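Local coordinates for Pa14_01140 (Pseudomonas aeruginosa, PDB 6OX6), which is the immunity protein Tis1, which binds the type VI secretion effector Tas1, a (p)ppApp-synthesizing toxin, and plays a role in preventing its early activation, at residues B[17-22]-B[37-42]. Numbering follows the deposited sequence. Where two conformers were deposited one is given.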
ATOM      1  N   ASP B  17     -14.320  -0.965   5.303  1.00 22.54           N
ATOM      2  CA  ASP B  17     -14.042  -2.065   4.390  1.00 25.95           C
ATOM      3  C   ASP B  17     -12.885  -1.669   3.476  1.00 22.56           C
ATOM      4  O   ASP B  17     -12.917  -0.603   2.861  1.00 21.97           O
ATOM      5  CB  ASP B  17     -15.281  -2.400   3.557  1.00 31.73           C
ATOM      6  CG  ASP B  17     -15.013  -3.474   2.503  1.00 38.56           C
ATOM      7  OD1 ASP B  17     -14.095  -4.304   2.705  1.00 34.28           O
ATOM      8  OD2 ASP B  17     -15.715  -3.476   1.457  1.00 44.85           O
ATOM      9  N   TYR B  18     -11.885  -2.519   3.369  1.00 21.15           N
ATOM     10  CA  TYR B  18     -10.739  -2.270   2.488  1.00 24.17           C
ATOM     11  C   TYR B  18     -10.654  -3.479   1.568  1.00 24.86           C
ATOM     12  O   TYR B  18     -10.031  -4.486   1.928  1.00 26.35           O
ATOM     13  CB  TYR B  18      -9.461  -2.080   3.314  1.00 19.51           C
ATOM     14  CG  TYR B  18      -8.173  -1.815   2.527  1.00 19.38           C
ATOM     15  CD1 TYR B  18      -8.189  -1.180   1.275  1.00 19.83           C
ATOM     16  CD2 TYR B  18      -6.931  -2.191   3.056  1.00 19.38           C
ATOM     17  CE1 TYR B  18      -6.999  -0.931   0.565  1.00 20.08           C
ATOM     18  CE2 TYR B  18      -5.749  -1.947   2.347  1.00 24.48           C
ATOM     19  CZ  TYR B  18      -5.802  -1.299   1.117  1.00 21.29           C
ATOM     20  OH  TYR B  18      -4.635  -1.078   0.429  1.00 24.17           O
ATOM     21  N   ASP B  19     -11.284  -3.398   0.389  1.00 27.51           N
ATOM     22  CA  ASP B  19     -11.395  -4.609  -0.418  0.50 32.53           C
ATOM     23  C   ASP B  19     -10.057  -5.037  -1.009  1.00 34.49           C
ATOM     24  O   ASP B  19      -9.843  -6.245  -1.188  1.00 34.19           O
ATOM     25  CB  ASP B  19     -12.439  -4.467  -1.528  0.50 36.29           C
ATOM     26  CG  ASP B  19     -13.078  -5.819  -1.892  0.50 41.61           C
ATOM     27  OD1 ASP B  19     -12.379  -6.663  -2.491  0.50 42.52           O
ATOM     28  OD2 ASP B  19     -14.259  -6.059  -1.563  0.50 45.03           O
ATOM     29  N   PHE B  20      -9.126  -4.104  -1.259  1.00 30.44           N
ATOM     30  CA  PHE B  20      -7.842  -4.509  -1.832  1.00 26.64           C
ATOM     31  C   PHE B  20      -7.177  -5.625  -1.025  1.00 26.97           C
ATOM     32  O   PHE B  20      -6.628  -6.561  -1.607  1.00 28.51           O
ATOM     33  CB  PHE B  20      -6.901  -3.310  -1.969  1.00 22.64           C
ATOM     34  CG  PHE B  20      -5.624  -3.636  -2.712  1.00 28.03           C
ATOM     35  CD1 PHE B  20      -5.657  -4.052  -4.040  1.00 28.56           C
ATOM     36  CD2 PHE B  20      -4.392  -3.570  -2.062  1.00 27.91           C
ATOM     37  CE1 PHE B  20      -4.475  -4.364  -4.722  1.00 35.44           C
ATOM     38  CE2 PHE B  20      -3.198  -3.878  -2.735  1.00 31.24           C
ATOM     39  CZ  PHE B  20      -3.243  -4.284  -4.071  1.00 35.18           C
ATOM     40  N   GLU B  21      -7.249  -5.573   0.310  1.00 23.51           N
ATOM     41  CA  GLU B  21      -6.666  -6.627   1.140  1.00 24.43           C
ATOM     42  C   GLU B  21      -7.721  -7.439   1.882  1.00 26.97           C
ATOM     43  O   GLU B  21      -7.413  -8.064   2.897  1.00 26.36           O
ATOM     44  CB  GLU B  21      -5.651  -6.057   2.142  1.00 27.67           C
ATOM     45  CG  GLU B  21      -4.427  -5.347   1.513  1.00 28.56           C
ATOM     46  CD  GLU B  21      -3.096  -5.732   2.145  1.00 32.88           C
ATOM     47  OE1 GLU B  21      -2.980  -6.815   2.771  1.00 33.82           O
ATOM     48  OE2 GLU B  21      -2.161  -4.915   2.048  1.00 30.42           O
ATOM     49  N   ASP B  22      -8.959  -7.461   1.408  1.00 25.31           N
ATOM     50  CA  ASP B  22      -9.979  -8.353   2.002  1.00 30.66           C
ATOM     51  C   ASP B  22     -10.055  -8.218   3.532  1.00 25.29           C
ATOM     52  O   ASP B  22     -10.082  -9.204   4.267  1.00 24.25           O
ATOM     53  CB  ASP B  22      -9.697  -9.807   1.617  1.00 34.09           C
ATOM     54  CG  ASP B  22     -10.017 -10.104   0.158  1.00 40.27           C
ATOM     55  OD1 ASP B  22     -10.517  -9.203  -0.539  1.00 40.22           O
ATOM     56  OD2 ASP B  22      -9.774 -11.247  -0.282  1.00 46.35           O
ATOM     57  N   ARG B  37     -11.236  -7.516  11.242  1.00 26.92           N
ATOM     58  CA  ARG B  37     -11.977  -8.715  10.835  1.00 26.13           C
ATOM     59  C   ARG B  37     -11.695  -8.976   9.364  1.00 26.24           C
ATOM     60  O   ARG B  37     -12.107  -8.187   8.506  1.00 27.75           O
ATOM     61  CB  ARG B  37     -13.476  -8.558  11.066  1.00 26.45           C
ATOM     62  CG  ARG B  37     -14.254  -9.818  10.758  1.00 27.61           C
ATOM     63  CD  ARG B  37     -15.681  -9.752  11.251  1.00 30.35           C
ATOM     64  NE  ARG B  37     -16.378 -10.999  10.953  1.00 31.80           N
ATOM     65  CZ  ARG B  37     -17.688 -11.196  11.085  1.00 33.86           C
ATOM     66  NH1 ARG B  37     -18.493 -10.229  11.511  1.00 32.69           N
ATOM     67  NH2 ARG B  37     -18.189 -12.372  10.773  1.00 36.21           N
ATOM     68  N   PHE B  38     -10.978 -10.058   9.070  1.00 22.86           N
ATOM     69  CA  PHE B  38     -10.643 -10.401   7.692  1.00 22.50           C
ATOM     70  C   PHE B  38     -11.809 -11.094   7.027  1.00 26.56           C
ATOM     71  O   PHE B  38     -12.627 -11.731   7.695  1.00 31.37           O
ATOM     72  CB  PHE B  38      -9.410 -11.298   7.633  1.00 24.36           C
ATOM     73  CG  PHE B  38      -8.126 -10.579   8.024  1.00 25.39           C
ATOM     74  CD1 PHE B  38      -7.641 -10.646   9.321  1.00 27.87           C
ATOM     75  CD2 PHE B  38      -7.435  -9.833   7.098  1.00 25.67           C
ATOM     76  CE1 PHE B  38      -6.494  -9.989   9.685  1.00 30.28           C
ATOM     77  CE2 PHE B  38      -6.255  -9.149   7.464  1.00 28.12           C
ATOM     78  CZ  PHE B  38      -5.803  -9.236   8.756  1.00 30.91           C
ATOM     79  N   TYR B  39     -11.891 -10.957   5.698  1.00 28.83           N
ATOM     80  CA  TYR B  39     -12.984 -11.578   4.955  1.00 29.74           C
ATOM     81  C   TYR B  39     -13.052 -13.052   5.286  1.00 31.45           C
ATOM     82  O   TYR B  39     -12.026 -13.731   5.331  1.00 32.95           O
ATOM     83  CB  TYR B  39     -12.790 -11.418   3.450  1.00 28.21           C
ATOM     84  CG  TYR B  39     -13.133 -10.068   2.882  1.00 26.35           C
ATOM     85  CD1 TYR B  39     -13.224  -8.931   3.691  1.00 25.69           C
ATOM     86  CD2 TYR B  39     -13.362  -9.932   1.524  1.00 26.74           C
ATOM     87  CE1 TYR B  39     -13.518  -7.688   3.150  1.00 24.30           C
ATOM     88  CE2 TYR B  39     -13.646  -8.723   0.978  1.00 25.43           C
ATOM     89  CZ  TYR B  39     -13.721  -7.596   1.782  1.00 26.66           C
ATOM     90  OH  TYR B  39     -14.045  -6.399   1.165  1.00 23.07           O
ATOM     91  N   GLY B  40     -14.262 -13.540   5.549  1.00 37.15           N
ATOM     92  CA  GLY B  40     -14.474 -14.949   5.834  1.00 38.21           C
ATOM     93  C   GLY B  40     -14.096 -15.412   7.225  1.00 41.00           C
ATOM     94  O   GLY B  40     -14.064 -16.632   7.467  1.00 42.66           O
ATOM     95  N   GLU B  41     -13.828 -14.497   8.155  1.00 34.61           N
ATOM     96  CA  GLU B  41     -13.393 -14.879   9.489  1.00 37.73           C
ATOM     97  C   GLU B  41     -14.199 -14.133  10.530  1.00 35.68           C
ATOM     98  O   GLU B  41     -14.811 -13.104  10.250  1.00 34.54           O
ATOM     99  CB  GLU B  41     -11.905 -14.575   9.700  1.00 42.06           C
ATOM    100  CG  GLU B  41     -11.015 -15.422   8.825  1.00 50.05           C
ATOM    101  CD  GLU B  41      -9.537 -15.098   8.965  1.00 54.14           C
ATOM    102  OE1 GLU B  41      -9.129 -14.571  10.027  1.00 54.26           O
ATOM    103  OE2 GLU B  41      -8.790 -15.391   8.007  1.00 54.32           O
ATOM    104  N   ALA B  42     -14.129 -14.627  11.763  1.00 36.61           N
ATOM    105  CA  ALA B  42     -14.570 -13.831  12.898  1.00 39.18           C
ATOM    106  C   ALA B  42     -13.565 -12.709  13.192  1.00 39.38           C
ATOM    107  O   ALA B  42     -12.407 -12.737  12.762  1.00 36.34           O
ATOM    108  CB  ALA B  42     -14.763 -14.711  14.136  1.00 37.72           C
TER
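Tyr39 lies flat over the backbone of Asp22, whose CA sits 3.5 Å from the ring centroid and almost on the ring normal, a CH-pi contact. The Asp22 carboxylate lies alongside the ring, nearly parallel to it (11°), with Asp22 OD1 3.5 Å from Tyr39 CE2. A straight backbone bond from Tyr39 N to Asp22 O (2.9 Å) anchors the base of the tyrosine. At the far end, Tyr39 OH meets two carboxylates near the ring plane: Asp17 OD1 at 2.6 Å and, in the conformer described, Asp19 OD2 at 2.8 Å. With CG anti to the backbone N (chi1 175°), Asp17 turns its carboxylate to this hydroxyl from the end of strand 14-18. The two carboxylates thus share the one hydroxyl.

Whereas Asp22 and the Tyr39 ring pack tightly, the hydroxyl end is bordered by buried Asp17 and by Asp19, which is exposed to solvent. Phe74 stacks on the Tyr39 ring, and Lys332 of the Tas1 chain packs on Asp22. The contact joins the ends of strands 14-18 and 33-38 across strand 23-28, which runs between them in the antiparallel sheet, while helix 53-61 packs against Tyr18.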